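Local coordinates for ribosomal RNA processing protein 6 (PDB 4NLC), which degrades RNA from the 3' end as a 3'-5' exoribonuclease and probably serves the nuclear exosome in ribosomal RNA processing, at residues N15-F20 with A305-D310; Y103-F108 with D311-V316; Q293-I298 with S324-L329; N300-A305 with A315-S320; T331-V336 with N350-L355. The protein carries 1 engineered substitution. All blocks are in the same frame, centred on the assembly; numbering follows the deposited sequence.

Overall arrangement
Interactions 1 and 2 join an N-terminal loop and the 3'-5' exonuclease domain to the HRDC domain. In them the loops 15-20 and 103-108 meet the end of helix 289-309 and the start of helix 313-316. Both contacts are partly buried. Interaction 1 is polar, with three direct hydrogen bonds and two waters. Interaction 2 relies on close backbone packing and ring edges. Interactions 3, 4 and 5 lie within the HRDC domain. Interaction 3 is buried and wholly aliphatic. Interaction 4 shares helix 289-309 with it and adds one arginine bond. Interaction 5 is apolar but reaches the surface. I298, M317 and L354 link these three.

Interaction 1: N15-F20 with A305-D310; sequences NSPTPF and AAREAD
R307 is the first residue of 305-310 to meet 15-20. Its CG lies anti to the carbonyl carbon (chi1 -73°), and the chain then runs extended to NE, past the N15 carbonyl. NH1 donates to N15 O at 2.8 Å, with an N-H...O angle of 150°. NH1 sits out of the N15 carbonyl plane, and N15 O out of the guanidinium plane. P17, the centre of an inverse gamma turn, covers one guanidinium face near the rim, with its CG 3.8 Å above the plane. A water in that plane accepts from R307 NH1 at 2.8 Å. The charge has its main partner in D303, a salt bridge to NE. The backbone of R307 takes part too. Its O accepts from N15 ND2 at 2.9 Å, on a lone pair in the carbonyl plane. D310 follows with positive phi as the C-prime residue of a Schellman motif that ends the helix. Its OD1 lies 2.9 Å from N15 ND2, which donates from above the carboxylate plane. The N15 amide is thus gripped by a helix-end carbonyl and a carboxylate. A second water donates to both N15 OD1 and D310 OD1. Y105 N also donates to D310 OD1, and Q106 NE2 to N15 OD1. The contact sets the loop before strand 23-25 against the C-terminal end of helix 289-309, beside helix 313-316 and the 103-108 loop.

Interaction 2: Y103-F108 with D311-V316; sequences YSYQGF and DSPSAV
Y105 turns the edge of its ring to the D311 carbonyl, with CD1 3.5 Å from D311 O. Its CG is anti to the backbone N (chi1 -172°), which sends the ring along 311-316 toward P313. There CE1 lies 4.1 Å from P313 CG, and the two side chains cross at about a right angle. The Y105 backbone adds a CA-H...O contact of 3.4 Å from CA to D311 O. The Y105 hydroxyl is hydrogen-bonded to D303 OD1 on helix 289-309. Y103, two residues earlier, flanks the D311 side chain. It runs beside the carboxylate in the same direction, with OD1 at the ring edge, and Y103 CA is 3.3 Å from D311 OD1. The Y103 ring also reaches helix 313-316, where CD1 touches A315 CB at 4.2 Å. Between the tyrosines the backbones pack closely, S104 C lying 3.5 Å from D311 C. S312 is the N-cap of helix 313-316, its OG accepting from A315 N at 3.3 Å. S104 OG accepts from G107 N in an ST motif within the loop between strands 92-100 and 108-115. The exonuclease loop thus meets the HRDC segment through ring edges, apolar touches and a CA-H...O contact. The two segments exchange no conventional hydrogen bond. The polar ends are paired outside them, D311 OD1 in a salt bridge with R4 and S312 OG in a hydrogen bond with F102 O.

Interaction 3: Q293-I298 with S324-L329; sequences QVAREI and SIATKL
V294, A295 and I298 meet I325, A326 and L329 without a ring or other flat side group, so there is neither face nor edge to assign. Aliphatic side chains do the touching, in part against backbone atoms. V294 has the largest share and uses both branches. CG1, anti to the backbone N (chi1 171°), lies on the A326 backbone, 3.6 Å from its CA. CG2 points the other way and meets L329 CD2, also at 3.6 Å. A295 and A326 are the closest pair of residues in the backbone, with CA atoms 4.9 Å apart. Their small side chains let the helices come near, and A295 CB lies 3.9 Å from A326 CB. The side chains of I298 and I325 cross at about a right angle. There I325 CG2 sits 3.7 Å from I298 CG1. The axes of 293-298 and 324-328 approach to 8.2 Å and run nearly antiparallel, at 154°; they belong to helices 289-309 and 319-328 of the HRDC domain. Helix 351-359 covers I298 through L354 and I357. I325 touches C340, whose disulfide partner in another structure is replaced here by engineered S321. Helix 275-280 lies against A295, and helix 333-339 against I325.

Interaction 4: N300-A305 with A315-S320; sequences NWRDMA and AVMHIS
R302 buries the most surface here, and it stretches across V316 and M317. Its CG is anti to the backbone N (chi1 -170°) and lies 3.8 Å from V316 CG1. CD then passes M317 CB at 3.6 Å, and a bend at chi3 brings the guanidinium round to the M317 carbonyl. NH1 donates to M317 O at 2.7 Å. The carbonyl points almost straight at the donor, with a C=O...N angle of 167°, and the oxygen lies in the guanidinium plane. M317 is the first residue after helix 313-316, so the bond takes up a carbonyl at the break before helix 319-328. H318 ND1 caps that next helix by accepting from S320 N. V316 spreads its two methyls over helix 289-309. CG1 also meets W301 CZ3 at 3.8 Å, while CG2 faces the A305 backbone. M317 reaches the same indole with its end, CE lying 3.6 Å from W301 CZ3. A305 CB rests over one face of that ring, near the rim. Within the HRDC domain the contact sets the break between helices 313-316 and 319-328 against helix 289-309. L354 of helix 351-359 packs on both W301 and M317, and P313 lies against R302.

Interaction 5: T331-V336 with N350-L355; sequences TSANEV and NVMKLL
V336 and L355 bring helices 333-339 and 351-359 together inside the small helical HRDC domain. Apolar pairs make up most of the contact. V336 sends its two methyls to different partners. CG1, anti to the backbone N (chi1 180°), meets L354 CB at 3.8 Å. CG2 points to L355 CD1 at 4.0 Å, and V336 CB lies near V351 CG2. A333 CB touches V351 CG2 at 3.9 Å, and M352 SD reaches the same methyl group of A333 more loosely. A second kind of contact sets methyls on backbone. V351 CG2 lies 3.5 Å from A333 O. L355 reaches into the turn before helix 333-339 and straddles its start with both branches. Polar bonds stay within 331-336, at the start of its helix. S332 is the N-cap, its OG accepting weakly from E335 N. E335 closes back on the turn through weak bonds to S332 OG and T331 N. The segments exchange no hydrogen bond; they meet through apolar groups and backbone. At the turn L355 CD1 stands 3.3 Å from T331 C, while CD2 lies 3.6 Å from A333 N.

Interaction 1: N15-F20 with A305-D310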
# COMPACT_ATOMS: atom_id res chain seq x y z
N ASN A 15 -12.41 -6.80 -8.94
CA ASN A 15 -11.43 -7.82 -8.55
C ASN A 15 -11.18 -8.91 -9.59
O ASN A 15 -10.50 -9.89 -9.28
CB ASN A 15 -11.82 -8.47 -7.22
CG ASN A 15 -11.73 -7.57 -6.04
OD1 ASN A 15 -10.89 -6.66 -5.97
ND2 ASN A 15 -12.62 -7.77 -5.11
N SER A 16 -11.71 -8.77 -10.81
CA SER A 16 -11.57 -9.81 -11.84
C SER A 16 -10.13 -9.98 -12.34
O SER A 16 -9.33 -9.03 -12.23
CB SER A 16 -12.52 -9.55 -13.01
OG SER A 16 -12.06 -8.52 -13.85
N PRO A 17 -9.76 -11.16 -12.88
CA PRO A 17 -8.38 -11.34 -13.38
C PRO A 17 -8.20 -10.68 -14.75
O PRO A 17 -8.11 -11.37 -15.78
CB PRO A 17 -8.19 -12.86 -13.42
CG PRO A 17 -9.50 -13.46 -12.96
CD PRO A 17 -10.53 -12.40 -13.07
N THR A 18 -8.23 -9.34 -14.76
CA THR A 18 -8.06 -8.46 -15.93
C THR A 18 -6.98 -7.43 -15.59
O THR A 18 -6.98 -6.93 -14.47
CB THR A 18 -9.39 -7.78 -16.38
OG1 THR A 18 -9.11 -6.91 -17.48
CG2 THR A 18 -10.03 -6.94 -15.30
N PRO A 19 -6.03 -7.14 -16.51
CA PRO A 19 -4.97 -6.18 -16.17
C PRO A 19 -5.50 -4.83 -15.66
O PRO A 19 -6.56 -4.37 -16.13
CB PRO A 19 -4.21 -6.02 -17.49
CG PRO A 19 -4.46 -7.28 -18.22
CD PRO A 19 -5.86 -7.66 -17.88
N PHE A 20 -4.79 -4.21 -14.70
CA PHE A 20 -5.18 -2.92 -14.12
C PHE A 20 -5.21 -1.81 -15.17
O PHE A 20 -4.25 -1.65 -15.91
CB PHE A 20 -4.28 -2.54 -12.91
CG PHE A 20 -4.52 -1.17 -12.30
CD1 PHE A 20 -5.65 -0.91 -11.54
CD2 PHE A 20 -3.60 -0.14 -12.49
CE1 PHE A 20 -5.87 0.35 -10.97
CE2 PHE A 20 -3.80 1.12 -11.90
CZ PHE A 20 -4.94 1.36 -11.16
N ALA A 305 -13.48 -17.05 -4.68
CA ALA A 305 -14.37 -16.63 -3.60
C ALA A 305 -13.87 -15.35 -2.91
O ALA A 305 -14.69 -14.56 -2.43
CB ALA A 305 -14.53 -17.76 -2.60
N ALA A 306 -12.55 -15.15 -2.87
CA ALA A 306 -11.92 -13.98 -2.26
C ALA A 306 -12.22 -12.73 -3.10
O ALA A 306 -12.50 -11.67 -2.54
CB ALA A 306 -10.42 -14.20 -2.15
N ARG A 307 -12.17 -12.88 -4.44
CA ARG A 307 -12.47 -11.86 -5.45
C ARG A 307 -13.92 -11.39 -5.37
O ARG A 307 -14.19 -10.18 -5.33
CB ARG A 307 -12.13 -12.37 -6.86
CG ARG A 307 -10.63 -12.43 -7.10
CD ARG A 307 -10.31 -13.05 -8.45
NE ARG A 307 -8.89 -13.39 -8.56
CZ ARG A 307 -7.97 -12.68 -9.21
NH1 ARG A 307 -8.30 -11.54 -9.82
NH2 ARG A 307 -6.72 -13.09 -9.24
N GLU A 308 -14.84 -12.36 -5.29
CA GLU A 308 -16.28 -12.17 -5.16
C GLU A 308 -16.67 -11.48 -3.84
O GLU A 308 -17.46 -10.53 -3.85
CB GLU A 308 -16.99 -13.53 -5.31
CG GLU A 308 -16.79 -14.20 -6.66
CD GLU A 308 -17.29 -13.39 -7.85
OE1 GLU A 308 -18.52 -13.17 -7.95
OE2 GLU A 308 -16.45 -12.96 -8.67
N ALA A 309 -16.08 -11.91 -2.72
CA ALA A 309 -16.40 -11.34 -1.41
C ALA A 309 -15.65 -10.04 -1.16
O ALA A 309 -16.01 -9.28 -0.25
CB ALA A 309 -16.07 -12.35 -0.32
N ASP A 310 -14.65 -9.74 -2.01
CA ASP A 310 -13.72 -8.62 -1.87
C ASP A 310 -13.01 -8.73 -0.51
O ASP A 310 -12.94 -7.79 0.27
CB ASP A 310 -14.35 -7.23 -2.11
CG ASP A 310 -13.28 -6.13 -2.20
OD1 ASP A 310 -12.12 -6.46 -2.56
OD2 ASP A 310 -13.59 -4.97 -1.86
O HOH W 1 -10.19 -5.11 -3.88
O HOH W 2 -6.29 -10.04 -11.00

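Interaction 2: Y103-F108 with D311-V316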
# COMPACT_ATOMS: atom_id res chain seq x y z
N TYR A 103 -9.33 -7.65 5.01
CA TYR A 103 -10.73 -7.66 4.57
C TYR A 103 -10.92 -6.90 3.28
O TYR A 103 -11.81 -6.04 3.16
CB TYR A 103 -11.66 -7.16 5.68
CG TYR A 103 -11.62 -8.02 6.92
CD1 TYR A 103 -12.30 -9.24 6.97
CD2 TYR A 103 -10.95 -7.60 8.07
CE1 TYR A 103 -12.29 -10.03 8.12
CE2 TYR A 103 -10.95 -8.37 9.23
CZ TYR A 103 -11.61 -9.59 9.25
OH TYR A 103 -11.61 -10.38 10.37
N SER A 104 -10.07 -7.22 2.30
CA SER A 104 -10.05 -6.64 0.97
C SER A 104 -9.15 -7.52 0.09
O SER A 104 -8.05 -7.92 0.52
CB SER A 104 -9.52 -5.21 1.00
OG SER A 104 -9.43 -4.70 -0.32
N TYR A 105 -9.63 -7.80 -1.15
CA TYR A 105 -8.85 -8.61 -2.09
C TYR A 105 -7.56 -7.92 -2.51
O TYR A 105 -6.49 -8.47 -2.31
CB TYR A 105 -9.68 -9.03 -3.30
CG TYR A 105 -8.92 -10.02 -4.14
CD1 TYR A 105 -8.77 -11.34 -3.73
CD2 TYR A 105 -8.27 -9.62 -5.31
CE1 TYR A 105 -8.00 -12.24 -4.47
CE2 TYR A 105 -7.51 -10.51 -6.06
CZ TYR A 105 -7.38 -11.83 -5.64
OH TYR A 105 -6.65 -12.71 -6.39
N GLN A 106 -7.66 -6.72 -3.10
CA GLN A 106 -6.49 -5.98 -3.54
C GLN A 106 -5.93 -5.14 -2.42
O GLN A 106 -4.76 -4.75 -2.47
CB GLN A 106 -6.84 -5.06 -4.73
CG GLN A 106 -7.27 -5.80 -6.01
CD GLN A 106 -7.65 -4.84 -7.11
OE1 GLN A 106 -6.86 -3.99 -7.53
NE2 GLN A 106 -8.89 -4.89 -7.53
N GLY A 107 -6.75 -4.86 -1.41
CA GLY A 107 -6.34 -4.00 -0.31
C GLY A 107 -6.70 -2.56 -0.65
O GLY A 107 -7.10 -2.26 -1.78
N PHE A 108 -6.60 -1.67 0.34
CA PHE A 108 -6.90 -0.26 0.10
C PHE A 108 -6.19 0.65 1.07
O PHE A 108 -6.01 0.31 2.24
CB PHE A 108 -8.44 0.02 0.06
CG PHE A 108 -9.23 -0.41 1.28
CD1 PHE A 108 -9.27 0.37 2.42
CD2 PHE A 108 -9.98 -1.59 1.25
CE1 PHE A 108 -10.02 -0.03 3.54
CE2 PHE A 108 -10.70 -2.01 2.38
CZ PHE A 108 -10.73 -1.21 3.51
N ASP A 311 -12.51 -9.95 -0.24
CA ASP A 311 -11.75 -10.27 0.95
C ASP A 311 -10.39 -10.81 0.53
O ASP A 311 -10.25 -11.29 -0.59
CB ASP A 311 -12.51 -11.35 1.76
CG ASP A 311 -13.29 -10.80 2.93
OD1 ASP A 311 -13.10 -9.61 3.28
OD2 ASP A 311 -14.09 -11.57 3.51
N SER A 312 -9.40 -10.79 1.41
CA SER A 312 -8.13 -11.40 1.02
C SER A 312 -8.34 -12.94 1.04
O SER A 312 -9.21 -13.40 1.80
CB SER A 312 -7.00 -11.01 1.98
OG SER A 312 -7.18 -11.62 3.24
N PRO A 313 -7.59 -13.76 0.25
CA PRO A 313 -7.74 -15.22 0.36
C PRO A 313 -7.65 -15.75 1.81
O PRO A 313 -8.39 -16.65 2.16
CB PRO A 313 -6.62 -15.76 -0.55
CG PRO A 313 -6.41 -14.68 -1.54
CD PRO A 313 -6.51 -13.42 -0.70
N SER A 314 -6.82 -15.13 2.68
CA SER A 314 -6.70 -15.50 4.10
C SER A 314 -7.99 -15.24 4.89
O SER A 314 -8.28 -15.98 5.82
CB SER A 314 -5.52 -14.79 4.75
OG SER A 314 -4.31 -15.26 4.19
N ALA A 315 -8.77 -14.22 4.51
CA ALA A 315 -10.03 -13.94 5.20
C ALA A 315 -11.12 -14.96 4.76
O ALA A 315 -12.11 -15.16 5.48
CB ALA A 315 -10.48 -12.50 4.95
N VAL A 316 -10.96 -15.59 3.59
CA VAL A 316 -11.91 -16.61 3.15
C VAL A 316 -11.65 -17.90 3.96
O VAL A 316 -12.57 -18.46 4.58
CB VAL A 316 -11.82 -16.87 1.61
CG1 VAL A 316 -12.59 -18.14 1.20
CG2 VAL A 316 -12.33 -15.67 0.82

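Interaction 3: Q293-I298 with S324-L329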
# COMPACT_ATOMS: atom_id res chain seq x y z
N GLN A 293 -4.58 -32.77 -6.29
CA GLN A 293 -5.65 -32.22 -7.13
C GLN A 293 -6.60 -31.39 -6.27
O GLN A 293 -6.98 -30.28 -6.66
CB GLN A 293 -6.40 -33.34 -7.89
CG GLN A 293 -7.55 -32.88 -8.78
CD GLN A 293 -8.36 -34.04 -9.33
OE1 GLN A 293 -7.83 -35.07 -9.75
NE2 GLN A 293 -9.67 -33.87 -9.39
N VAL A 294 -6.96 -31.93 -5.08
CA VAL A 294 -7.82 -31.25 -4.12
C VAL A 294 -7.13 -29.98 -3.58
O VAL A 294 -7.79 -28.95 -3.49
CB VAL A 294 -8.35 -32.18 -3.00
CG1 VAL A 294 -9.06 -31.39 -1.90
CG2 VAL A 294 -9.30 -33.21 -3.58
N ALA A 295 -5.83 -30.04 -3.28
CA ALA A 295 -5.08 -28.85 -2.81
C ALA A 295 -5.21 -27.69 -3.81
O ALA A 295 -5.57 -26.60 -3.41
CB ALA A 295 -3.60 -29.20 -2.60
N ARG A 296 -4.98 -27.97 -5.12
CA ARG A 296 -5.01 -27.01 -6.21
C ARG A 296 -6.39 -26.40 -6.43
O ARG A 296 -6.50 -25.17 -6.54
CB ARG A 296 -4.48 -27.65 -7.50
CG ARG A 296 -4.58 -26.75 -8.76
CD ARG A 296 -3.98 -27.42 -9.98
NE ARG A 296 -4.33 -26.71 -11.22
CZ ARG A 296 -3.78 -26.95 -12.40
NH1 ARG A 296 -2.83 -27.88 -12.53
NH2 ARG A 296 -4.15 -26.26 -13.47
N GLU A 297 -7.43 -27.25 -6.49
CA GLU A 297 -8.81 -26.84 -6.72
C GLU A 297 -9.39 -26.02 -5.55
O GLU A 297 -10.08 -25.04 -5.81
CB GLU A 297 -9.71 -28.03 -7.09
CG GLU A 297 -9.37 -28.74 -8.40
CD GLU A 297 -9.63 -27.97 -9.68
OE1 GLU A 297 -10.75 -27.42 -9.83
OE2 GLU A 297 -8.73 -27.96 -10.55
N ILE A 298 -9.10 -26.41 -4.29
CA ILE A 298 -9.54 -25.64 -3.11
C ILE A 298 -8.85 -24.25 -3.14
O ILE A 298 -9.50 -23.23 -2.93
CB ILE A 298 -9.28 -26.36 -1.77
CG1 ILE A 298 -10.15 -27.66 -1.60
CG2 ILE A 298 -9.45 -25.40 -0.57
CD1 ILE A 298 -11.73 -27.45 -1.46
N SER A 324 -5.64 -28.91 5.06
CA SER A 324 -6.48 -29.79 5.86
C SER A 324 -7.53 -30.52 5.01
O SER A 324 -7.74 -31.71 5.19
CB SER A 324 -7.16 -29.01 6.98
OG SER A 324 -7.63 -29.93 7.95
N ILE A 325 -8.18 -29.80 4.07
CA ILE A 325 -9.20 -30.38 3.20
C ILE A 325 -8.52 -31.39 2.28
O ILE A 325 -8.98 -32.52 2.19
CB ILE A 325 -9.99 -29.28 2.42
CG1 ILE A 325 -10.86 -28.44 3.38
CG2 ILE A 325 -10.84 -29.91 1.29
CD1 ILE A 325 -11.57 -27.28 2.73
N ALA A 326 -7.41 -30.98 1.64
CA ALA A 326 -6.61 -31.81 0.75
C ALA A 326 -6.18 -33.13 1.43
O ALA A 326 -6.34 -34.19 0.85
CB ALA A 326 -5.38 -31.03 0.29
N THR A 327 -5.69 -33.06 2.68
CA THR A 327 -5.16 -34.20 3.43
C THR A 327 -6.25 -35.12 3.93
O THR A 327 -6.24 -36.31 3.61
CB THR A 327 -4.22 -33.74 4.57
OG1 THR A 327 -4.97 -32.93 5.46
CG2 THR A 327 -3.04 -32.92 4.07
N LYS A 328 -7.23 -34.55 4.67
CA LYS A 328 -8.33 -35.31 5.28
C LYS A 328 -9.42 -35.76 4.30
O LYS A 328 -10.15 -36.69 4.64
CB LYS A 328 -8.96 -34.50 6.44
CG LYS A 328 -8.04 -34.32 7.65
CD LYS A 328 -8.63 -33.27 8.60
CE LYS A 328 -7.98 -33.25 9.97
NZ LYS A 328 -8.71 -32.35 10.91
N LEU A 329 -9.55 -35.10 3.12
CA LEU A 329 -10.59 -35.36 2.10
C LEU A 329 -12.02 -35.44 2.73
O LEU A 329 -12.65 -36.51 2.68
CB LEU A 329 -10.26 -36.59 1.21
CG LEU A 329 -8.96 -36.52 0.38
CD1 LEU A 329 -8.58 -37.88 -0.20
CD2 LEU A 329 -9.06 -35.49 -0.76

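Interaction 4: N300-A305 with A315-S320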
# COMPACT_ATOMS: atom_id res chain seq x y z
N ASN A 300 -7.66 -22.64 -5.81
CA ASN A 300 -8.20 -21.85 -6.92
C ASN A 300 -9.59 -21.36 -6.63
O ASN A 300 -9.91 -20.23 -6.98
CB ASN A 300 -8.10 -22.59 -8.25
CG ASN A 300 -6.67 -22.65 -8.71
OD1 ASN A 300 -5.79 -22.03 -8.12
ND2 ASN A 300 -6.42 -23.38 -9.77
N TRP A 301 -10.40 -22.19 -5.93
CA TRP A 301 -11.73 -21.78 -5.48
C TRP A 301 -11.58 -20.63 -4.45
O TRP A 301 -12.35 -19.65 -4.49
CB TRP A 301 -12.49 -22.96 -4.84
CG TRP A 301 -13.81 -22.52 -4.31
CD1 TRP A 301 -14.96 -22.38 -5.02
CD2 TRP A 301 -14.07 -21.94 -3.02
NE1 TRP A 301 -15.93 -21.78 -4.25
CE2 TRP A 301 -15.41 -21.51 -3.01
CE3 TRP A 301 -13.29 -21.76 -1.85
CZ2 TRP A 301 -16.01 -20.94 -1.88
CZ3 TRP A 301 -13.89 -21.19 -0.73
CH2 TRP A 301 -15.23 -20.79 -0.75
N ARG A 302 -10.63 -20.76 -3.51
CA ARG A 302 -10.40 -19.78 -2.44
C ARG A 302 -10.07 -18.42 -3.01
O ARG A 302 -10.55 -17.42 -2.49
CB ARG A 302 -9.34 -20.27 -1.43
CG ARG A 302 -9.23 -19.40 -0.18
CD ARG A 302 -8.08 -19.82 0.72
NE ARG A 302 -6.81 -19.51 0.09
CZ ARG A 302 -5.76 -19.02 0.73
NH1 ARG A 302 -5.81 -18.79 2.03
NH2 ARG A 302 -4.65 -18.74 0.06
N ASP A 303 -9.31 -18.38 -4.12
CA ASP A 303 -8.98 -17.12 -4.78
C ASP A 303 -10.22 -16.52 -5.47
O ASP A 303 -10.45 -15.34 -5.32
CB ASP A 303 -7.80 -17.27 -5.73
CG ASP A 303 -7.33 -15.92 -6.24
OD1 ASP A 303 -6.56 -15.25 -5.52
OD2 ASP A 303 -7.75 -15.53 -7.34
N MET A 304 -11.01 -17.34 -6.18
CA MET A 304 -12.26 -16.90 -6.82
C MET A 304 -13.25 -16.32 -5.78
O MET A 304 -13.71 -15.20 -5.93
CB MET A 304 -12.91 -18.05 -7.62
CG MET A 304 -12.16 -18.37 -8.91
SD MET A 304 -12.75 -19.82 -9.87
CE MET A 304 -12.95 -19.05 -11.50
N ALA A 305 -13.48 -17.05 -4.68
CA ALA A 305 -14.37 -16.63 -3.60
C ALA A 305 -13.87 -15.35 -2.91
O ALA A 305 -14.69 -14.56 -2.43
CB ALA A 305 -14.53 -17.76 -2.60
N ALA A 315 -8.77 -14.22 4.51
CA ALA A 315 -10.03 -13.94 5.20
C ALA A 315 -11.12 -14.96 4.76
O ALA A 315 -12.11 -15.16 5.48
CB ALA A 315 -10.48 -12.50 4.95
N VAL A 316 -10.96 -15.59 3.59
CA VAL A 316 -11.91 -16.61 3.15
C VAL A 316 -11.65 -17.90 3.96
O VAL A 316 -12.57 -18.46 4.58
CB VAL A 316 -11.82 -16.87 1.61
CG1 VAL A 316 -12.59 -18.14 1.20
CG2 VAL A 316 -12.33 -15.67 0.82
N MET A 317 -10.37 -18.33 3.98
CA MET A 317 -9.94 -19.59 4.58
C MET A 317 -8.44 -19.49 4.87
O MET A 317 -7.68 -19.09 3.99
CB MET A 317 -10.18 -20.65 3.47
CG MET A 317 -10.23 -22.07 3.90
SD MET A 317 -10.09 -23.16 2.44
CE MET A 317 -11.57 -22.75 1.56
N HIS A 318 -8.00 -19.92 6.05
CA HIS A 318 -6.57 -19.95 6.37
C HIS A 318 -5.86 -20.96 5.44
O HIS A 318 -6.46 -21.93 5.01
CB HIS A 318 -6.33 -20.29 7.84
CG HIS A 318 -4.92 -20.09 8.29
ND1 HIS A 318 -3.94 -21.05 8.07
CD2 HIS A 318 -4.35 -19.03 8.92
CE1 HIS A 318 -2.83 -20.56 8.59
NE2 HIS A 318 -3.02 -19.35 9.11
N ILE A 319 -4.61 -20.70 5.09
CA ILE A 319 -3.80 -21.55 4.21
C ILE A 319 -3.75 -23.03 4.69
O ILE A 319 -3.80 -23.94 3.86
CB ILE A 319 -2.39 -20.91 3.98
CG1 ILE A 319 -1.64 -21.53 2.79
CG2 ILE A 319 -1.53 -20.92 5.25
CD1 ILE A 319 -2.11 -21.08 1.43
N SER A 320 -3.68 -23.26 6.03
CA SER A 320 -3.63 -24.58 6.65
C SER A 320 -4.92 -25.32 6.41
O SER A 320 -4.88 -26.53 6.27
CB SER A 320 -3.33 -24.48 8.14
OG SER A 320 -4.31 -23.71 8.83

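Interaction 5: T331-V336 with N350-L355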
# COMPACT_ATOMS: atom_id res chain seq x y z
N THR A 331 -15.94 -35.67 3.39
CA THR A 331 -17.02 -36.09 2.48
C THR A 331 -18.45 -35.72 2.94
O THR A 331 -19.42 -36.17 2.32
CB THR A 331 -16.91 -37.57 2.13
OG1 THR A 331 -16.95 -38.34 3.34
CG2 THR A 331 -15.66 -37.88 1.29
N SER A 332 -18.57 -34.83 3.94
CA SER A 332 -19.82 -34.29 4.47
C SER A 332 -19.60 -32.79 4.77
O SER A 332 -18.46 -32.38 5.03
CB SER A 332 -20.27 -35.04 5.72
OG SER A 332 -19.46 -34.74 6.84
N ALA A 333 -20.67 -31.98 4.70
CA ALA A 333 -20.59 -30.53 4.96
C ALA A 333 -19.94 -30.19 6.32
O ALA A 333 -19.12 -29.28 6.40
CB ALA A 333 -21.97 -29.91 4.86
N ASN A 334 -20.26 -30.96 7.37
CA ASN A 334 -19.74 -30.80 8.73
C ASN A 334 -18.26 -31.04 8.80
O ASN A 334 -17.56 -30.27 9.46
CB ASN A 334 -20.48 -31.70 9.71
CG ASN A 334 -21.97 -31.48 9.65
OD1 ASN A 334 -22.69 -32.23 8.98
ND2 ASN A 334 -22.43 -30.39 10.26
N GLU A 335 -17.77 -32.11 8.11
CA GLU A 335 -16.35 -32.45 8.04
C GLU A 335 -15.59 -31.31 7.34
O GLU A 335 -14.51 -30.94 7.79
CB GLU A 335 -16.14 -33.76 7.27
CG GLU A 335 -16.22 -35.04 8.09
CD GLU A 335 -16.09 -36.31 7.27
OE1 GLU A 335 -15.06 -36.51 6.58
OE2 GLU A 335 -17.04 -37.13 7.33
N VAL A 336 -16.18 -30.72 6.27
CA VAL A 336 -15.59 -29.60 5.53
C VAL A 336 -15.51 -28.38 6.46
O VAL A 336 -14.49 -27.68 6.48
CB VAL A 336 -16.33 -29.24 4.20
CG1 VAL A 336 -15.66 -28.06 3.49
CG2 VAL A 336 -16.42 -30.44 3.26
N ASN A 350 -20.85 -21.47 0.73
CA ASN A 350 -20.42 -22.34 -0.37
C ASN A 350 -19.83 -23.69 0.05
O ASN A 350 -19.10 -24.30 -0.72
CB ASN A 350 -19.44 -21.59 -1.28
CG ASN A 350 -20.03 -20.35 -1.88
OD1 ASN A 350 -19.83 -19.24 -1.37
ND2 ASN A 350 -20.83 -20.51 -2.91
N VAL A 351 -20.23 -24.21 1.23
CA VAL A 351 -19.79 -25.51 1.78
C VAL A 351 -20.06 -26.71 0.82
O VAL A 351 -19.26 -27.66 0.80
CB VAL A 351 -20.38 -25.75 3.20
CG1 VAL A 351 -21.91 -25.89 3.19
CG2 VAL A 351 -19.71 -26.93 3.90
N MET A 352 -21.16 -26.65 0.03
CA MET A 352 -21.56 -27.71 -0.90
C MET A 352 -20.65 -27.75 -2.13
O MET A 352 -20.40 -28.83 -2.68
CB MET A 352 -23.05 -27.62 -1.27
CG MET A 352 -24.00 -27.87 -0.07
SD MET A 352 -23.59 -29.29 1.00
CE MET A 352 -24.10 -30.65 -0.05
N LYS A 353 -20.12 -26.58 -2.53
CA LYS A 353 -19.16 -26.43 -3.64
C LYS A 353 -17.80 -27.03 -3.21
O LYS A 353 -17.17 -27.74 -4.01
CB LYS A 353 -19.02 -24.94 -4.04
CG LYS A 353 -18.15 -24.70 -5.27
CD LYS A 353 -18.86 -23.85 -6.33
CE LYS A 353 -18.77 -22.36 -6.09
NZ LYS A 353 -19.44 -21.59 -7.17
N LEU A 354 -17.34 -26.74 -1.97
CA LEU A 354 -16.07 -27.27 -1.43
C LEU A 354 -16.18 -28.79 -1.33
O LEU A 354 -15.25 -29.50 -1.69
CB LEU A 354 -15.74 -26.68 -0.06
CG LEU A 354 -15.45 -25.19 0.01
CD1 LEU A 354 -15.42 -24.72 1.45
CD2 LEU A 354 -14.13 -24.88 -0.62
N LEU A 355 -17.34 -29.26 -0.87
CA LEU A 355 -17.68 -30.68 -0.76
C LEU A 355 -17.72 -31.35 -2.15
O LEU A 355 -17.29 -32.49 -2.28
CB LEU A 355 -19.03 -30.81 -0.03
CG LEU A 355 -19.55 -32.21 0.27
CD1 LEU A 355 -18.51 -33.04 0.99
CD2 LEU A 355 -20.84 -32.14 1.07